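Local coordinates for protein transcriptional regulator, Crp/Fnr family (Eubacterium rectale ATCC 33656, PDB 3DV8) that probably regulates transcription as a Crp/Fnr-family factor, pairing a cyclic-nucleotide-binding-type sensor domain with a helix-turn-helix domain expected to bind DNA, at residues Thr35-Gly40 with Gly53-Tyr58; Cys78-Ser83 with Ile89-Thr94. All coordinates share one frame; numbering follows the deposited sequence.

Contact 1. Residues Thr35-Gly40 with Gly53-Tyr58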
loop_
_atom_site.group_PDB
_atom_site.type_symbol
_atom_site.label_atom_id
_atom_site.label_comp_id
_atom_site.label_asym_id
_atom_site.label_seq_id
_atom_site.Cartn_x
_atom_site.Cartn_y
_atom_site.Cartn_z
ATOM N N THR A 35 -24.617 -3.135 0.072
ATOM C CA THR A 35 -24.381 -3.811 1.350
ATOM C C THR A 35 -22.887 -3.766 1.680
ATOM O O THR A 35 -22.046 -4.103 0.836
ATOM C CB THR A 35 -24.794 -5.306 1.339
ATOM O OG1 THR A 35 -26.144 -5.453 0.891
ATOM C CG2 THR A 35 -24.647 -5.931 2.729
ATOM N N ILE A 36 -22.580 -3.354 2.910
ATOM C CA ILE A 36 -21.225 -3.379 3.458
ATOM C C ILE A 36 -21.086 -4.822 4.000
ATOM O O ILE A 36 -21.891 -5.249 4.821
ATOM C CB ILE A 36 -21.034 -2.294 4.561
ATOM C CG1 ILE A 36 -21.287 -0.899 3.957
ATOM C CG2 ILE A 36 -19.641 -2.389 5.189
ATOM C CD1 ILE A 36 -21.055 0.283 4.896
ATOM N N ILE A 37 -20.122 -5.576 3.470
ATOM C CA ILE A 37 -19.859 -6.975 3.872
ATOM C C ILE A 37 -18.727 -7.081 4.902
ATOM O O ILE A 37 -18.653 -8.061 5.642
ATOM C CB ILE A 37 -19.647 -7.911 2.632
ATOM C CG1 ILE A 37 -18.334 -7.639 1.900
ATOM C CG2 ILE A 37 -20.847 -7.786 1.668
ATOM C CD1 ILE A 37 -18.290 -8.224 0.500
ATOM N N HIS A 38 -17.834 -6.089 4.914
ATOM C CA HIS A 38 -16.768 -5.959 5.911
ATOM C C HIS A 38 -16.601 -4.470 6.283
ATOM O O HIS A 38 -16.539 -3.617 5.391
ATOM C CB HIS A 38 -15.468 -6.531 5.386
ATOM C CG HIS A 38 -14.365 -6.485 6.389
ATOM N ND1 HIS A 38 -13.328 -5.586 6.311
ATOM C CD2 HIS A 38 -14.177 -7.184 7.533
ATOM C CE1 HIS A 38 -12.528 -5.758 7.344
ATOM N NE2 HIS A 38 -13.021 -6.716 8.104
ATOM N N ASN A 39 -16.539 -4.174 7.584
ATOM C CA ASN A 39 -16.444 -2.801 8.092
ATOM C C ASN A 39 -15.360 -2.703 9.158
ATOM O O ASN A 39 -15.650 -2.608 10.347
ATOM C CB ASN A 39 -17.829 -2.351 8.617
ATOM C CG ASN A 39 -17.892 -0.863 8.989
ATOM O OD1 ASN A 39 -17.210 -0.016 8.402
ATOM N ND2 ASN A 39 -18.746 -0.543 9.952
ATOM N N GLY A 40 -14.110 -2.752 8.700
ATOM C CA GLY A 40 -12.927 -2.651 9.551
ATOM C C GLY A 40 -12.859 -3.715 10.633
ATOM O O GLY A 40 -13.215 -4.869 10.384
ATOM N N GLY A 53 -20.103 -10.938 -9.595
ATOM C CA GLY A 53 -20.406 -9.613 -9.043
ATOM C C GLY A 53 -19.233 -8.643 -8.997
ATOM O O GLY A 53 -18.234 -8.806 -9.713
ATOM N N GLN A 54 -19.370 -7.633 -8.137
ATOM C CA GLN A 54 -18.389 -6.562 -8.015
ATOM C C GLN A 54 -18.353 -6.002 -6.583
ATOM O O GLN A 54 -19.389 -5.576 -6.059
ATOM C CB GLN A 54 -18.725 -5.468 -9.031
ATOM C CG GLN A 54 -17.667 -4.364 -9.178
ATOM C CD GLN A 54 -18.056 -3.324 -10.221
ATOM O OE1 GLN A 54 -18.471 -3.658 -11.332
ATOM N NE2 GLN A 54 -17.913 -2.061 -9.868
ATOM N N LEU A 55 -17.163 -6.058 -5.962
ATOM C CA LEU A 55 -16.911 -5.555 -4.606
ATOM C C LEU A 55 -15.948 -4.379 -4.678
ATOM O O LEU A 55 -15.116 -4.287 -5.594
ATOM C CB LEU A 55 -16.328 -6.638 -3.693
ATOM C CG LEU A 55 -17.154 -7.912 -3.473
ATOM C CD1 LEU A 55 -16.394 -8.858 -2.529
ATOM C CD2 LEU A 55 -18.562 -7.606 -2.927
ATOM N N ARG A 56 -16.064 -3.497 -3.693
ATOM C CA ARG A 56 -15.261 -2.296 -3.608
ATOM C C ARG A 56 -14.621 -2.159 -2.217
ATOM O O ARG A 56 -15.344 -1.993 -1.223
ATOM C CB ARG A 56 -16.185 -1.118 -3.864
ATOM C CG ARG A 56 -15.518 0.243 -3.885
ATOM C CD ARG A 56 -16.398 1.289 -3.241
ATOM N NE ARG A 56 -15.677 2.547 -3.066
ATOM C CZ ARG A 56 -16.080 3.568 -2.317
ATOM N NH1 ARG A 56 -17.179 3.486 -1.580
ATOM N NH2 ARG A 56 -15.322 4.657 -2.259
ATOM N N THR A 57 -13.279 -2.218 -2.166
ATOM C CA THR A 57 -12.514 -2.020 -0.934
ATOM C C THR A 57 -12.122 -0.548 -0.879
ATOM O O THR A 57 -11.539 -0.033 -1.815
ATOM C CB THR A 57 -11.286 -2.914 -0.866
ATOM O OG1 THR A 57 -11.728 -4.270 -0.875
ATOM C CG2 THR A 57 -10.475 -2.654 0.421
ATOM N N TYR A 58 -12.479 0.122 0.214
ATOM C CA TYR A 58 -12.185 1.538 0.408
ATOM C C TYR A 58 -11.893 1.884 1.868
ATOM O O TYR A 58 -12.066 1.051 2.780
ATOM C CB TYR A 58 -13.339 2.393 -0.136
ATOM C CG TYR A 58 -14.688 2.285 0.577
ATOM C CD1 TYR A 58 -15.498 1.143 0.441
ATOM C CD2 TYR A 58 -15.191 3.359 1.327
ATOM C CE1 TYR A 58 -16.760 1.056 1.071
ATOM C CE2 TYR A 58 -16.440 3.282 1.962
ATOM C CZ TYR A 58 -17.222 2.131 1.825
ATOM O OH TYR A 58 -18.444 2.067 2.452
#
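I36 reaches Y58 with the end of its side chain: CD1 lies 4.0 Å from Y58 OH, the two side chains crossing at about a right angle. Y58 runs up to it from a CG set between its own backbone N and carbonyl carbon (chi1 66°), while the guanidinium of R56 lies across one ring face, NH1 3.3 Å above the plane and over its centre. R56 in turn forms a salt bridge with E66, and Y58 OH makes a weak hydrogen bond to E96. I37 turns its side chain to 53-58. Its CD1 sits against the fork of L55, 3.5 Å from L55 CD2 and 3.6 Å from L55 CD1, so one methyl meets both branches; L48 of strand 46-50 packs on both residues. A classic beta bulge at I37 and H38, opposite I95, bends the strand here. Strand 94-97 runs between strands 36-39 and 55-60 in the antiparallel sheet of this cyclic nucleotide-binding-type beta-roll, which is why the CA atoms of I36 and R56 stand 9.3 Å apart. With only dispersion contacts between side chains, the two segments probably gain little directional hold from each other; that comes from strand 94-97 between them.

Contact 2. Residues Cys78-Ser83 with Ile89-Thr94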
loop_
_atom_site.group_PDB
_atom_site.type_symbol
_atom_site.label_atom_id
_atom_site.label_comp_id
_atom_site.label_asym_id
_atom_site.label_seq_id
_atom_site.Cartn_x
_atom_site.Cartn_y
_atom_site.Cartn_z
ATOM N N CYS A 78 -11.094 -12.133 -1.892
ATOM C CA CYS A 78 -10.955 -11.077 -0.914
ATOM C C CYS A 78 -10.200 -11.664 0.271
ATOM O O CYS A 78 -10.647 -12.654 0.846
ATOM C CB CYS A 78 -12.328 -10.590 -0.479
ATOM S SG CYS A 78 -12.243 -9.232 0.656
ATOM N N LEU A 79 -9.049 -11.078 0.600
ATOM C CA LEU A 79 -8.250 -11.487 1.760
ATOM C C LEU A 79 -8.539 -10.619 2.981
ATOM O O LEU A 79 -8.666 -11.150 4.091
ATOM C CB LEU A 79 -6.746 -11.422 1.444
ATOM C CG LEU A 79 -5.730 -11.799 2.539
ATOM C CD1 LEU A 79 -6.059 -13.131 3.207
ATOM C CD2 LEU A 79 -4.325 -11.848 1.967
ATOM N N LEU A 80 -8.661 -9.298 2.764
ATOM C CA LEU A 80 -8.818 -8.299 3.853
ATOM C C LEU A 80 -10.136 -8.339 4.637
ATOM O O LEU A 80 -10.256 -7.681 5.679
ATOM C CB LEU A 80 -8.500 -6.878 3.351
ATOM C CG LEU A 80 -7.122 -6.688 2.689
ATOM C CD1 LEU A 80 -6.954 -5.241 2.229
ATOM C CD2 LEU A 80 -5.961 -7.107 3.597
ATOM N N SER A 81 -11.108 -9.109 4.136
ATOM C CA SER A 81 -12.347 -9.426 4.867
ATOM C C SER A 81 -12.066 -10.406 6.043
ATOM O O SER A 81 -12.928 -10.575 6.920
ATOM C CB SER A 81 -13.406 -9.987 3.914
ATOM O OG SER A 81 -12.830 -10.976 3.091
ATOM N N ALA A 82 -10.894 -11.066 6.021
ATOM C CA ALA A 82 -10.397 -11.917 7.099
ATOM C C ALA A 82 -9.099 -11.320 7.711
ATOM O O ALA A 82 -8.269 -12.078 8.198
ATOM C CB ALA A 82 -10.148 -13.341 6.569
ATOM N N SER A 83 -8.953 -9.983 7.722
ATOM C CA SER A 83 -7.740 -9.263 8.247
ATOM C C SER A 83 -7.258 -9.652 9.658
ATOM O O SER A 83 -6.053 -9.626 9.940
ATOM C CB SER A 83 -7.935 -7.728 8.221
ATOM O OG SER A 83 -7.919 -7.202 6.909
ATOM N N ILE A 89 -1.546 -6.865 10.062
ATOM C CA ILE A 89 -2.430 -5.966 9.279
ATOM C C ILE A 89 -2.996 -4.983 10.306
ATOM O O ILE A 89 -3.926 -5.314 11.023
ATOM C CB ILE A 89 -3.607 -6.693 8.534
ATOM C CG1 ILE A 89 -3.093 -7.691 7.493
ATOM C CG2 ILE A 89 -4.537 -5.667 7.854
ATOM C CD1 ILE A 89 -2.336 -7.057 6.319
ATOM N N GLN A 90 -2.395 -3.797 10.388
ATOM C CA GLN A 90 -2.775 -2.762 11.366
ATOM C C GLN A 90 -3.478 -1.557 10.735
ATOM O O GLN A 90 -3.288 -0.421 11.153
ATOM C CB GLN A 90 -1.537 -2.374 12.197
ATOM C CG GLN A 90 -1.086 -3.474 13.150
ATOM C CD GLN A 90 -2.095 -3.722 14.270
ATOM O OE1 GLN A 90 -2.662 -2.782 14.832
ATOM N NE2 GLN A 90 -2.327 -4.989 14.592
ATOM N N PHE A 91 -4.297 -1.836 9.725
ATOM C CA PHE A 91 -5.141 -0.839 9.051
ATOM C C PHE A 91 -6.499 -1.476 8.794
ATOM O O PHE A 91 -6.601 -2.699 8.599
ATOM C CB PHE A 91 -4.529 -0.340 7.732
ATOM C CG PHE A 91 -4.347 -1.410 6.680
ATOM C CD1 PHE A 91 -3.252 -2.280 6.733
ATOM C CD2 PHE A 91 -5.245 -1.531 5.618
ATOM C CE1 PHE A 91 -3.054 -3.277 5.745
ATOM C CE2 PHE A 91 -5.068 -2.523 4.615
ATOM C CZ PHE A 91 -3.972 -3.397 4.680
ATOM N N GLU A 92 -7.531 -0.645 8.796
ATOM C CA GLU A 92 -8.882 -1.110 8.537
ATOM C C GLU A 92 -9.404 -0.590 7.193
ATOM O O GLU A 92 -9.019 0.488 6.730
ATOM C CB GLU A 92 -9.832 -0.903 9.737
ATOM C CG GLU A 92 -9.558 0.278 10.643
ATOM C CD GLU A 92 -10.520 0.393 11.815
ATOM O OE1 GLU A 92 -11.338 -0.522 12.063
ATOM O OE2 GLU A 92 -10.446 1.437 12.494
ATOM N N VAL A 93 -10.211 -1.427 6.546
ATOM C CA VAL A 93 -10.813 -1.139 5.249
ATOM C C VAL A 93 -12.292 -1.500 5.301
ATOM O O VAL A 93 -12.697 -2.340 6.117
ATOM C CB VAL A 93 -10.121 -1.943 4.095
ATOM C CG1 VAL A 93 -8.630 -1.599 4.008
ATOM C CG2 VAL A 93 -10.321 -3.458 4.255
ATOM N N THR A 94 -13.083 -0.847 4.449
ATOM C CA THR A 94 -14.505 -1.138 4.295
ATOM C C THR A 94 -14.675 -1.793 2.916
ATOM O O THR A 94 -14.130 -1.302 1.921
ATOM C CB THR A 94 -15.377 0.121 4.477
ATOM O OG1 THR A 94 -15.162 0.636 5.797
ATOM C CG2 THR A 94 -16.873 -0.196 4.305
HETATM O O HOH W 1 -7.889 -4.462 6.583
#
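This is a buried, mainly apolar contact between two parts of the connection from strand 77-78 to strand 94-97, where a short 3-10 turn packs on the irregular segment I89-T94. L80 has the largest share: its CB lies 4.0 Å from V93 CG2, and its CD1 approaches the F91 ring obliquely, 4.1 Å from CE2, the side chains crossing at about a right angle. CG anti to the carbonyl carbon (chi1 -55°) brings CD1 of L80 to F91. Y70 also packs on L80, and L69 on V93, joining the contact to the beta-roll of the cyclic nucleotide-binding-type domain. F91 further meets the ring of F133 of the second subunit, so the contact reaches the interface with that subunit. S83 closes the other end, its OG 3.8 Å from I89 CG2. The same OG donates to L80 O at 2.7 Å, tilted 24° from the carbonyl plane, and accepts from a water at 2.8 Å that also donates to F91 O at 3.0 Å. Without OG, as with an alanine here, L80 O would probably lose its side-chain donor and the water its link from S83 to F91 O. A130 of the second subunit also packs on I89.

Both contacts belong to the cyclic nucleotide-binding-type domain, their centres about 10 Å apart, and they are joined by main chain: G40 N and V93 O, 3.0 Å apart, and Y58 O and T94 N, 2.7 Å apart, are probable hydrogen bonds. The 89-94 segment runs into strand 94-97, which separates the two segments of contact 1. Contact 1 is smaller and only partly buried, running from the pair of I37 and buried L55 to exposed I36. Contact 2 is buried and joins a 3-10 turn to an irregular segment of the same connection, adding a bridging water to its apolar packing. Only contact 2 touches the second subunit; contact 1 stays within its own chain.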